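Cellulase IBT99 (Metagenomes, PDB 6WBT) probably hydrolyses 6-phospho-alpha-glucosides as a family 4 glycosyl hydrolase, binding NAD, manganese and glucose 6-phosphate. Local coordinates at residues 335-341 and 362-368; 340-346 and 357-361; 14-18 and 294-298; 52-56 and 313-317. All coordinates share one frame; numbering follows the deposited sequence.

Contact 1. Residues 335-341 and 362-368; sequences DERSRQL and PGYVTDR
Gly363 N lies 2.7 Å from Gln340 O, nearly in line with the C=O bond, and Gln340 N donates in return to Gly363 O, closing both sides of an antiparallel hydrogen-bonded pair. Farther along, Val365 N reaches Ser338 O at 2.8 Å in an almost straight bond, 170° at the hydrogen. The extended chain of Arg339 runs alongside Pro362, pointing the same way, and one face of its guanidinium rests on the proline, NH2 being 3.4 Å from Pro362 CB. With CG anti to the backbone N (chi1 -172°), the same chain passes over the rim of one face of the Tyr364 ring. Asp195 pairs with the Arg339 charge, and NH1 donates to Ser194 O. The two segments belong to neighbouring strands 338-345 and 358-366, which extend the Rossmann-type parallel sheet with antiparallel pairing, and face the second subunit: the Tyr364 ring stacks on Tyr364 of that subunit, and its hydroxyl bonds Glu371 there. Where the strands run out, Asp367 N donates to the anti lone pair of Asp335 OD1 at 3.0 Å, while Asp335 OD2 forms a doubtfully short salt bridge with Arg337. Bent at chi2 and chi3, Arg337 brings NE to 3.5 Å from Thr366 CG2, which lies over a face of its guanidinium. Arg337 and Arg368 approach with guanidinium planes 71° apart, but each has its own acid, Glu193 of the second subunit and Glu371.

Contact 2. Residues 340-346 and 357-361; sequences QLVIVPN and ATVEI
Val344 overlaps the end of Ile361, its CG2 lying 3.7 Å from Ile361 CG1 and touching CD1 as well, the two side chains crossing at about a right angle. Ile361 places CG1 between its backbone N and carbonyl carbon (chi1 54°), and this directs the longer branch onto the valine. Val342 and Val359 share this apolar face, and Val370 and Pro372 of strand 369-372 pack against it. Between the strands, Val344 N binds Val359 O at 3.0 Å, nearly along the C=O axis. Val342 and Ile361 exchange a pair of bonds less evenly: Ile361 N meets Val342 O almost head-on, whereas Val342 N sits well above the carbonyl plane of Ile361. These are adjacent antiparallel strands of the mixed sheet, with 338-345 lying between 358-366 and strand 167-170. On the other face, Ile343 CG2 reaches Thr358 CB at 3.8 Å, and its CG1 lies 3.7 Å from Glu360 OE1. That oxygen accepts a bond from Asn200, and the Glu360 side chain is about 6 Å from the bound manganese. Beyond the last strand pair, Asn346 N donates to Ala357 O at 2.9 Å, while the Asn346 amide spans the connecting loop, bonding Ile350 N and Ser354 O.

Contact 3. Residues 14-18 and 294-298; sequences STYTP and REKRI. With NAD (nicotinamide-adenine-dinucleotide), chain G; G6P (6-O-phosphono-alpha-D-glucopyranose), chain F.
Arg294 and Thr15 make the tight part of this contact: NE donates to Thr15 OG1 at 2.7 Å, with the oxygen close to the guanidinium plane and 160° at the hydrogen. The bend at chi3 (69°) turns the guanidinium toward the ligands, where NH2 is shared between G6P O2P and NAD O2N, each 3.0 Å from it. Over one face lies the Tyr16 hydroxyl, its OH 3.2 Å from Arg294 CZ, with ring and guanidinium planes 25° apart. Thr15 OG1 also binds NAD O1N, at 2.8 Å, joined by its own backbone N. Replacing Arg294 with an alanine would probably leave the sugar phosphate and NAD O2N without their common charged partner and the Tyr16 hydroxyl without the flat group beneath it. Ile298 supplies an apolar flank, its CD1 reaching the Pro18 ring at CG, 3.7 Å away, and packing on the Thr15 backbone. Packing slackens at Glu295, where Thr15 CG2 comes no nearer than 4.1 Å, to Glu295 CA, and the carboxylate turns to Arg45; Lys296 and Arg297 are exposed. The type I turn from Ser14 to Thr17 leads into helix 17-25 after strand 5-10, as in the glycine-rich diphosphate-binding loop of a Rossmann fold.

Contact 4. Residues 52-56 and 313-317; sequences IVKEV and LQQFY
Helix 43-60 of the Rossmann-type domain presents Ile52, Glu55 and Val56 to Leu313, Phe316 and Tyr317, which come from the irregular segment linking helices 296-306 and 321-334. Leu313 is the central piece. Its CG lies beside the backbone N, opposite the carbonyl carbon (chi1 -71°), and the forked end spreads over the helix: CD2 touches Ile52 CG2 at 3.8 Å and Val56 CG2 at 3.9 Å, while CD1 settles against the backbone, 3.5 Å from Glu55 O. Ile52 and Leu313 slide past each other in opposite directions. The same Ile52 CG2 also meets Phe316 CE2, 3.9 Å away, the two side chains crossing at about a right angle, and Ile298 of helix 296-306 packs on both of them. Tyr317 reaches Val56 beside Leu313, its ring offering an edge: CG2 of Val56 lies near the ring plane, 4.2 Å from Tyr317 CZ, and both methyls face the hydroxyl end. Within the linking segment, Leu313 O sits over the centre of the Tyr317 ring. An alanine in place of Tyr317 would probably open a gap beside Val56 and uncover part of Lys22 in helix 17-25, which the ring also touches. Contact between the two segments is made entirely by van der Waals packing, so its hold depends on the fit of branched and aromatic side chains and not on any directional polar bond.

Overall arrangement
Contacts 1 and 2 are successive parts of one strand pair, 338-345 with 358-366, and share Gln340 and Leu341. Contact 2 is the buried, mostly apolar end, approaching the manganese through Glu360; contact 1 is more open and rich in charges, one of them, Arg337, paired with an acid of the second subunit, which touches both contacts. Contacts 3 and 4 lie across the chain's centre from contact 2, about 9 Å apart between centres, and meet where Ile298 packs on Ile52 and Phe316. Both join the N-terminal Rossmann-type region to later parts of the chain, yet contact 3 is polar and ligand-bound, whereas contact 4, partly buried, is apolar packing farther from the cofactor.

Contact 1. Residues 335-341 and 362-368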
# COMPACT_ATOMS: atom_id res chain seq x y z
N ASP A 335 24.37 23.99 4.83
CA ASP A 335 23.23 23.32 5.46
C ASP A 335 22.16 24.34 5.87
O ASP A 335 21.71 24.39 7.02
CB ASP A 335 23.68 22.48 6.66
CG ASP A 335 22.58 21.60 7.21
OD1 ASP A 335 22.05 20.76 6.45
OD2 ASP A 335 22.25 21.74 8.41
N GLU A 336 21.76 25.18 4.91
CA GLU A 336 20.84 26.27 5.18
C GLU A 336 19.39 25.81 5.30
O GLU A 336 18.54 26.62 5.70
CB GLU A 336 20.94 27.34 4.09
CG GLU A 336 22.36 27.78 3.79
CD GLU A 336 22.41 29.05 2.97
OE1 GLU A 336 22.68 30.12 3.55
OE2 GLU A 336 22.16 28.98 1.75
N ARG A 337 19.09 24.56 4.97
CA ARG A 337 17.74 24.01 5.07
C ARG A 337 16.75 24.81 4.22
O ARG A 337 15.63 25.09 4.63
CB ARG A 337 17.27 23.94 6.53
CG ARG A 337 18.28 23.31 7.47
CD ARG A 337 18.70 21.94 6.99
NE ARG A 337 18.19 20.87 7.84
CZ ARG A 337 18.89 20.31 8.82
NH1 ARG A 337 20.13 20.70 9.07
NH2 ARG A 337 18.34 19.34 9.55
N SER A 338 17.18 25.17 3.01
CA SER A 338 16.32 25.92 2.11
C SER A 338 15.21 25.03 1.57
O SER A 338 15.44 23.88 1.17
CB SER A 338 17.14 26.50 0.95
OG SER A 338 16.33 27.28 0.09
N ARG A 339 13.99 25.57 1.55
CA ARG A 339 12.81 24.83 1.10
C ARG A 339 12.61 25.09 -0.39
O ARG A 339 12.17 26.18 -0.78
CB ARG A 339 11.59 25.24 1.91
CG ARG A 339 10.35 24.40 1.65
CD ARG A 339 9.17 24.90 2.46
NE ARG A 339 7.98 24.07 2.29
CZ ARG A 339 7.09 24.23 1.31
NH1 ARG A 339 7.25 25.20 0.42
NH2 ARG A 339 6.04 23.43 1.23
N GLN A 340 12.92 24.09 -1.21
CA GLN A 340 12.82 24.21 -2.66
C GLN A 340 11.98 23.07 -3.22
O GLN A 340 11.76 22.05 -2.56
CB GLN A 340 14.20 24.21 -3.33
CG GLN A 340 15.16 25.26 -2.80
CD GLN A 340 14.71 26.68 -3.11
OE1 GLN A 340 13.89 26.91 -4.00
NE2 GLN A 340 15.25 27.64 -2.37
N LEU A 341 11.51 23.26 -4.45
CA LEU A 341 10.75 22.23 -5.16
C LEU A 341 11.73 21.41 -5.99
O LEU A 341 12.14 21.82 -7.07
CB LEU A 341 9.67 22.87 -6.04
CG LEU A 341 8.74 23.89 -5.39
CD1 LEU A 341 7.72 24.41 -6.39
CD2 LEU A 341 8.04 23.30 -4.17
N PRO A 362 8.08 19.92 -2.50
CA PRO A 362 8.96 20.75 -1.68
C PRO A 362 9.80 19.91 -0.72
O PRO A 362 9.33 18.92 -0.16
CB PRO A 362 7.99 21.66 -0.92
CG PRO A 362 6.70 20.92 -0.93
CD PRO A 362 6.66 20.23 -2.26
N GLY A 363 11.05 20.33 -0.54
CA GLY A 363 11.95 19.65 0.37
C GLY A 363 12.98 20.61 0.91
O GLY A 363 13.25 21.66 0.32
N TYR A 364 13.56 20.24 2.05
CA TYR A 364 14.57 21.05 2.72
C TYR A 364 15.95 20.56 2.32
O TYR A 364 16.33 19.42 2.61
CB TYR A 364 14.39 20.98 4.24
CG TYR A 364 13.11 21.64 4.73
CD1 TYR A 364 11.90 20.97 4.68
CD2 TYR A 364 13.13 22.93 5.23
CE1 TYR A 364 10.73 21.57 5.12
CE2 TYR A 364 11.97 23.54 5.68
CZ TYR A 364 10.77 22.85 5.62
OH TYR A 364 9.62 23.45 6.06
N VAL A 365 16.71 21.43 1.65
CA VAL A 365 18.03 21.08 1.14
C VAL A 365 19.03 21.13 2.30
O VAL A 365 19.32 22.20 2.83
CB VAL A 365 18.46 22.01 0.00
CG1 VAL A 365 19.89 21.70 -0.43
CG2 VAL A 365 17.51 21.89 -1.17
N THR A 366 19.55 19.97 2.68
CA THR A 366 20.56 19.85 3.71
C THR A 366 21.90 19.50 3.08
O THR A 366 21.99 19.19 1.89
CB THR A 366 20.17 18.78 4.74
OG1 THR A 366 20.45 17.48 4.21
CG2 THR A 366 18.69 18.87 5.06
N ASP A 367 22.96 19.54 3.89
CA ASP A 367 24.27 19.13 3.40
C ASP A 367 24.37 17.63 3.20
O ASP A 367 25.41 17.15 2.72
CB ASP A 367 25.37 19.59 4.36
CG ASP A 367 25.32 18.87 5.69
OD1 ASP A 367 24.25 18.88 6.34
OD2 ASP A 367 26.36 18.30 6.09
N ARG A 368 23.33 16.87 3.55
CA ARG A 368 23.29 15.43 3.35
C ARG A 368 22.38 15.01 2.21
O ARG A 368 22.35 13.82 1.87
CB ARG A 368 22.84 14.74 4.65
CG ARG A 368 23.46 15.30 5.91
CD ARG A 368 22.75 14.78 7.15
NE ARG A 368 21.33 15.10 7.13
CZ ARG A 368 20.81 16.23 7.61
NH1 ARG A 368 21.59 17.15 8.15
NH2 ARG A 368 19.50 16.44 7.55

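Contact 2. Residues 340-346 and 357-361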
# COMPACT_ATOMS: atom_id res chain seq x y z
N GLN A 340 12.92 24.09 -1.21
CA GLN A 340 12.82 24.21 -2.66
C GLN A 340 11.98 23.07 -3.22
O GLN A 340 11.76 22.05 -2.56
CB GLN A 340 14.20 24.21 -3.33
CG GLN A 340 15.16 25.26 -2.80
CD GLN A 340 14.71 26.68 -3.11
OE1 GLN A 340 13.89 26.91 -4.00
NE2 GLN A 340 15.25 27.64 -2.37
N LEU A 341 11.51 23.26 -4.45
CA LEU A 341 10.75 22.23 -5.16
C LEU A 341 11.73 21.41 -5.99
O LEU A 341 12.14 21.82 -7.07
CB LEU A 341 9.67 22.87 -6.04
CG LEU A 341 8.74 23.89 -5.39
CD1 LEU A 341 7.72 24.41 -6.39
CD2 LEU A 341 8.04 23.30 -4.17
N VAL A 342 12.10 20.24 -5.47
CA VAL A 342 13.08 19.38 -6.12
C VAL A 342 12.40 18.07 -6.51
O VAL A 342 11.26 17.80 -6.13
CB VAL A 342 14.30 19.11 -5.22
CG1 VAL A 342 14.90 20.42 -4.73
CG2 VAL A 342 13.90 18.23 -4.06
N ILE A 343 13.12 17.26 -7.28
CA ILE A 343 12.63 15.99 -7.78
C ILE A 343 13.26 14.88 -6.95
O ILE A 343 14.48 14.69 -6.98
CB ILE A 343 12.94 15.82 -9.27
CG1 ILE A 343 12.47 17.04 -10.06
CG2 ILE A 343 12.30 14.55 -9.81
CD1 ILE A 343 12.85 17.02 -11.51
N VAL A 344 12.43 14.16 -6.21
CA VAL A 344 12.91 13.10 -5.31
C VAL A 344 12.15 11.82 -5.61
O VAL A 344 11.04 11.86 -6.17
CB VAL A 344 12.75 13.50 -3.83
CG1 VAL A 344 13.66 14.67 -3.49
CG2 VAL A 344 11.30 13.84 -3.52
N PRO A 345 12.72 10.67 -5.27
CA PRO A 345 11.95 9.42 -5.32
C PRO A 345 10.80 9.47 -4.32
O PRO A 345 10.98 9.89 -3.18
CB PRO A 345 12.97 8.35 -4.96
CG PRO A 345 14.30 8.98 -5.22
CD PRO A 345 14.13 10.43 -4.92
N ASN A 346 9.62 9.04 -4.77
CA ASN A 346 8.42 9.09 -3.95
C ASN A 346 8.59 8.33 -2.64
O ASN A 346 8.76 8.94 -1.58
CB ASN A 346 7.22 8.54 -4.72
CG ASN A 346 5.90 8.80 -4.02
OD1 ASN A 346 5.78 9.75 -3.24
ND2 ASN A 346 4.91 7.97 -4.29
N ALA A 357 8.30 6.48 -8.43
CA ALA A 357 7.85 7.67 -9.14
C ALA A 357 8.65 8.87 -8.67
O ALA A 357 8.70 9.17 -7.47
CB ALA A 357 6.36 7.90 -8.91
N THR A 358 9.29 9.56 -9.61
CA THR A 358 10.10 10.73 -9.29
C THR A 358 9.20 11.95 -9.28
O THR A 358 8.97 12.59 -10.31
CB THR A 358 11.26 10.89 -10.27
OG1 THR A 358 10.79 10.63 -11.60
CG2 THR A 358 12.38 9.92 -9.93
N VAL A 359 8.67 12.28 -8.11
CA VAL A 359 7.74 13.39 -7.95
C VAL A 359 8.52 14.66 -7.65
O VAL A 359 9.65 14.64 -7.15
CB VAL A 359 6.72 13.09 -6.83
CG1 VAL A 359 5.83 11.92 -7.23
CG2 VAL A 359 7.44 12.79 -5.52
N GLU A 360 7.90 15.80 -7.98
CA GLU A 360 8.48 17.12 -7.76
C GLU A 360 7.72 17.77 -6.61
O GLU A 360 6.60 18.27 -6.80
CB GLU A 360 8.41 17.96 -9.04
CG GLU A 360 8.98 19.36 -8.91
CD GLU A 360 9.14 20.05 -10.25
OE1 GLU A 360 10.14 19.78 -10.95
OE2 GLU A 360 8.26 20.86 -10.62
N ILE A 361 8.32 17.76 -5.42
CA ILE A 361 7.66 18.21 -4.20
C ILE A 361 8.61 19.09 -3.41
O ILE A 361 9.83 19.04 -3.60
CB ILE A 361 7.19 17.02 -3.34
CG1 ILE A 361 8.36 16.08 -3.05
CG2 ILE A 361 6.05 16.28 -4.02
CD1 ILE A 361 8.00 14.94 -2.13

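Contact 3. Residues 14-18 and 294-298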
# COMPACT_ATOMS: atom_id res chain seq x y z
N SER A 14 27.08 26.01 -22.97
CA SER A 14 25.65 26.24 -22.92
C SER A 14 25.36 27.73 -23.00
O SER A 14 26.19 28.57 -22.63
CB SER A 14 25.05 25.67 -21.63
OG SER A 14 23.72 26.12 -21.45
N THR A 15 24.16 28.06 -23.49
CA THR A 15 23.74 29.46 -23.55
C THR A 15 23.45 30.03 -22.17
O THR A 15 23.40 31.26 -22.02
CB THR A 15 22.51 29.60 -24.44
OG1 THR A 15 21.43 28.83 -23.90
CG2 THR A 15 22.81 29.11 -25.85
N TYR A 16 23.25 29.18 -21.17
CA TYR A 16 23.03 29.62 -19.80
C TYR A 16 24.32 29.67 -18.98
O TYR A 16 24.27 30.05 -17.80
CB TYR A 16 22.02 28.71 -19.10
CG TYR A 16 20.66 28.66 -19.76
CD1 TYR A 16 20.30 27.60 -20.58
CD2 TYR A 16 19.75 29.69 -19.58
CE1 TYR A 16 19.06 27.55 -21.19
CE2 TYR A 16 18.50 29.65 -20.18
CZ TYR A 16 18.17 28.58 -20.99
OH TYR A 16 16.93 28.54 -21.59
N THR A 17 25.46 29.31 -19.57
CA THR A 17 26.71 29.30 -18.81
C THR A 17 27.13 30.69 -18.35
O THR A 17 27.45 30.85 -17.16
CB THR A 17 27.81 28.63 -19.64
OG1 THR A 17 27.43 27.27 -19.93
CG2 THR A 17 29.13 28.63 -18.88
N PRO A 18 27.15 31.74 -19.20
CA PRO A 18 27.50 33.07 -18.68
C PRO A 18 26.52 33.59 -17.64
O PRO A 18 26.90 34.45 -16.83
CB PRO A 18 27.48 33.95 -19.94
CG PRO A 18 27.66 33.01 -21.07
CD PRO A 18 26.95 31.76 -20.66
N ARG A 294 18.66 33.17 -28.71
CA ARG A 294 19.57 33.04 -27.57
C ARG A 294 20.93 32.50 -28.01
O ARG A 294 21.97 32.96 -27.53
CB ARG A 294 18.95 32.15 -26.50
CG ARG A 294 19.77 32.10 -25.21
CD ARG A 294 19.05 31.34 -24.10
NE ARG A 294 18.95 29.91 -24.36
CZ ARG A 294 17.81 29.27 -24.63
NH1 ARG A 294 16.66 29.94 -24.65
NH2 ARG A 294 17.81 27.96 -24.86
N GLU A 295 20.94 31.52 -28.92
CA GLU A 295 22.20 30.98 -29.40
C GLU A 295 22.91 31.95 -30.34
O GLU A 295 24.14 32.04 -30.34
CB GLU A 295 21.97 29.63 -30.09
CG GLU A 295 23.15 29.13 -30.91
CD GLU A 295 23.09 27.63 -31.17
OE1 GLU A 295 23.30 26.86 -30.21
OE2 GLU A 295 22.83 27.24 -32.32
N LYS A 296 22.15 32.69 -31.15
CA LYS A 296 22.75 33.66 -32.05
C LYS A 296 23.42 34.79 -31.28
O LYS A 296 24.53 35.22 -31.63
CB LYS A 296 21.70 34.20 -33.01
CG LYS A 296 22.12 35.46 -33.75
CD LYS A 296 20.99 35.99 -34.62
CE LYS A 296 21.33 37.37 -35.18
NZ LYS A 296 20.24 37.89 -36.04
N ARG A 297 22.76 35.29 -30.23
CA ARG A 297 23.29 36.43 -29.49
C ARG A 297 24.41 36.06 -28.53
O ARG A 297 25.02 36.96 -27.94
CB ARG A 297 22.16 37.11 -28.70
CG ARG A 297 21.12 37.79 -29.56
CD ARG A 297 20.16 38.61 -28.71
NE ARG A 297 19.53 37.82 -27.67
CZ ARG A 297 18.37 37.17 -27.82
NH1 ARG A 297 17.72 37.23 -28.97
NH2 ARG A 297 17.87 36.47 -26.81
N ILE A 298 24.71 34.77 -28.36
CA ILE A 298 25.77 34.38 -27.44
C ILE A 298 27.03 34.05 -28.23
O ILE A 298 28.15 34.14 -27.70
CB ILE A 298 25.34 33.20 -26.54
CG1 ILE A 298 26.27 33.08 -25.34
CG2 ILE A 298 25.31 31.89 -27.33
CD1 ILE A 298 25.65 32.42 -24.14
PA NAD G . 23.02 24.39 -25.62
O1A NAD G . 22.73 23.42 -26.71
O2A NAD G . 23.16 25.83 -25.98
O5B NAD G . 24.34 23.91 -24.83
C5B NAD G . 24.39 22.57 -24.28
C4B NAD G . 25.83 22.16 -24.07
O4B NAD G . 25.89 20.80 -23.57
C3B NAD G . 26.72 22.18 -25.32
O3B NAD G . 27.93 22.88 -25.04
C2B NAD G . 27.00 20.70 -25.57
O2B NAD G . 28.18 20.44 -26.29
C1B NAD G . 27.02 20.19 -24.13
N9A NAD G . 26.91 18.74 -24.00
C8A NAD G . 26.15 17.91 -24.78
N7A NAD G . 26.25 16.65 -24.44
C5A NAD G . 27.14 16.65 -23.38
C6A NAD G . 27.65 15.61 -22.58
N6A NAD G . 27.34 14.33 -22.74
N1A NAD G . 28.52 15.95 -21.60
C2A NAD G . 28.83 17.24 -21.44
N3A NAD G . 28.41 18.30 -22.13
C4A NAD G . 27.55 17.93 -23.10
O3 NAD G . 21.89 24.25 -24.49
PN NAD G . 21.07 25.33 -23.65
O1N NAD G . 22.03 26.29 -23.01
O2N NAD G . 19.98 25.89 -24.50
O5D NAD G . 20.43 24.39 -22.52
C5D NAD G . 21.33 23.56 -21.74
C4D NAD G . 20.53 22.57 -20.94
O4D NAD G . 19.83 23.28 -19.88
C3D NAD G . 19.43 21.82 -21.71
O3D NAD G . 19.46 20.44 -21.36
C2D NAD G . 18.17 22.50 -21.16
O2D NAD G . 16.97 21.76 -21.34
C1D NAD G . 18.56 22.68 -19.70
N1N NAD G . 17.67 23.63 -18.98
C2N NAD G . 16.76 23.16 -18.08
C3N NAD G . 15.91 24.03 -17.42
C7N NAD G . 14.96 23.46 -16.39
O7N NAD G . 13.84 23.94 -16.26
N7N NAD G . 15.40 22.46 -15.64
C4N NAD G . 15.97 25.39 -17.71
C5N NAD G . 16.92 25.86 -18.60
C6N NAD G . 17.76 24.96 -19.22
C1 G6P F . 11.92 26.91 -18.45
C2 G6P F . 11.71 25.40 -18.50
C3 G6P F . 12.75 24.73 -19.39
C4 G6P F . 12.82 25.42 -20.74
C5 G6P F . 13.04 26.91 -20.54
C6 G6P F . 13.16 27.67 -21.86
O1 G6P F . 13.16 27.20 -17.79
O2 G6P F . 11.80 24.86 -17.17
O3 G6P F . 12.42 23.35 -19.56
O4 G6P F . 13.88 24.87 -21.52
O5 G6P F . 11.96 27.44 -19.77
O6 G6P F . 13.18 26.77 -22.97
P G6P F . 13.63 27.31 -24.42
O1P G6P F . 12.67 26.64 -25.37
O2P G6P F . 15.07 26.87 -24.54
O3P G6P F . 13.45 28.80 -24.32

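Contact 4. Residues 52-56 and 313-317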
# COMPACT_ATOMS: atom_id res chain seq x y z
N ILE A 52 33.24 34.62 -23.12
CA ILE A 52 32.28 35.45 -22.38
C ILE A 52 32.43 35.22 -20.88
O ILE A 52 32.32 36.16 -20.09
CB ILE A 52 30.85 35.15 -22.86
CG1 ILE A 52 30.80 35.11 -24.39
CG2 ILE A 52 29.89 36.20 -22.33
CD1 ILE A 52 29.45 34.75 -24.93
N VAL A 53 32.68 33.97 -20.48
CA VAL A 53 32.85 33.67 -19.06
C VAL A 53 34.06 34.42 -18.50
O VAL A 53 34.02 34.94 -17.38
CB VAL A 53 32.98 32.15 -18.85
CG1 VAL A 53 33.19 31.83 -17.37
CG2 VAL A 53 31.75 31.44 -19.37
N LYS A 54 35.14 34.49 -19.28
CA LYS A 54 36.29 35.29 -18.86
C LYS A 54 35.93 36.77 -18.76
O LYS A 54 36.40 37.47 -17.86
CB LYS A 54 37.46 35.08 -19.83
CG LYS A 54 38.04 33.68 -19.81
CD LYS A 54 39.00 33.46 -20.96
CE LYS A 54 39.50 32.02 -21.00
NZ LYS A 54 40.37 31.76 -22.18
N GLU A 55 35.09 37.25 -19.68
CA GLU A 55 34.65 38.64 -19.62
C GLU A 55 33.72 38.88 -18.44
O GLU A 55 33.73 39.96 -17.85
CB GLU A 55 33.96 39.03 -20.93
CG GLU A 55 34.06 40.50 -21.28
CD GLU A 55 35.47 40.93 -21.63
OE1 GLU A 55 35.82 42.10 -21.39
OE2 GLU A 55 36.24 40.08 -22.14
N VAL A 56 32.91 37.88 -18.08
CA VAL A 56 32.08 37.99 -16.89
C VAL A 56 32.94 37.96 -15.63
O VAL A 56 32.71 38.74 -14.69
CB VAL A 56 31.01 36.88 -16.87
CG1 VAL A 56 30.25 36.88 -15.55
CG2 VAL A 56 30.06 37.04 -18.04
N LEU A 313 27.06 42.45 -21.22
CA LEU A 313 26.98 41.22 -20.44
C LEU A 313 25.65 41.05 -19.72
O LEU A 313 25.35 39.94 -19.27
CB LEU A 313 28.12 41.17 -19.42
CG LEU A 313 29.53 40.95 -19.99
CD1 LEU A 313 30.55 40.86 -18.87
CD2 LEU A 313 29.56 39.70 -20.85
N GLN A 314 24.84 42.10 -19.61
CA GLN A 314 23.54 41.95 -18.96
C GLN A 314 22.53 41.21 -19.83
O GLN A 314 21.41 40.96 -19.36
CB GLN A 314 22.97 43.32 -18.57
CG GLN A 314 22.30 44.07 -19.70
CD GLN A 314 21.55 45.30 -19.22
OE1 GLN A 314 22.00 46.43 -19.39
NE2 GLN A 314 20.38 45.08 -18.62
N GLN A 315 22.89 40.87 -21.07
CA GLN A 315 22.02 40.04 -21.89
C GLN A 315 21.71 38.72 -21.20
O GLN A 315 20.56 38.27 -21.18
CB GLN A 315 22.68 39.77 -23.25
CG GLN A 315 22.61 40.91 -24.25
CD GLN A 315 23.22 40.54 -25.58
OE1 GLN A 315 24.44 40.36 -25.69
NE2 GLN A 315 22.38 40.40 -26.60
N PHE A 316 22.73 38.08 -20.63
CA PHE A 316 22.62 36.74 -20.07
C PHE A 316 22.36 36.74 -18.57
O PHE A 316 22.32 35.66 -17.97
CB PHE A 316 23.89 35.95 -20.39
CG PHE A 316 24.52 36.32 -21.71
CD1 PHE A 316 23.96 35.90 -22.90
CD2 PHE A 316 25.67 37.09 -21.75
CE1 PHE A 316 24.53 36.24 -24.11
CE2 PHE A 316 26.25 37.43 -22.95
CZ PHE A 316 25.68 37.01 -24.14
N TYR A 317 22.19 37.90 -17.95
CA TYR A 317 21.96 38.01 -16.52
C TYR A 317 20.47 38.07 -16.17
O TYR A 317 20.10 38.66 -15.15
CB TYR A 317 22.68 39.22 -15.94
CG TYR A 317 24.19 39.25 -16.13
CD1 TYR A 317 24.88 38.11 -16.53
CD2 TYR A 317 24.91 40.41 -15.89
CE1 TYR A 317 26.25 38.14 -16.70
CE2 TYR A 317 26.28 40.44 -16.06
CZ TYR A 317 26.95 39.31 -16.46
OH TYR A 317 28.31 39.34 -16.63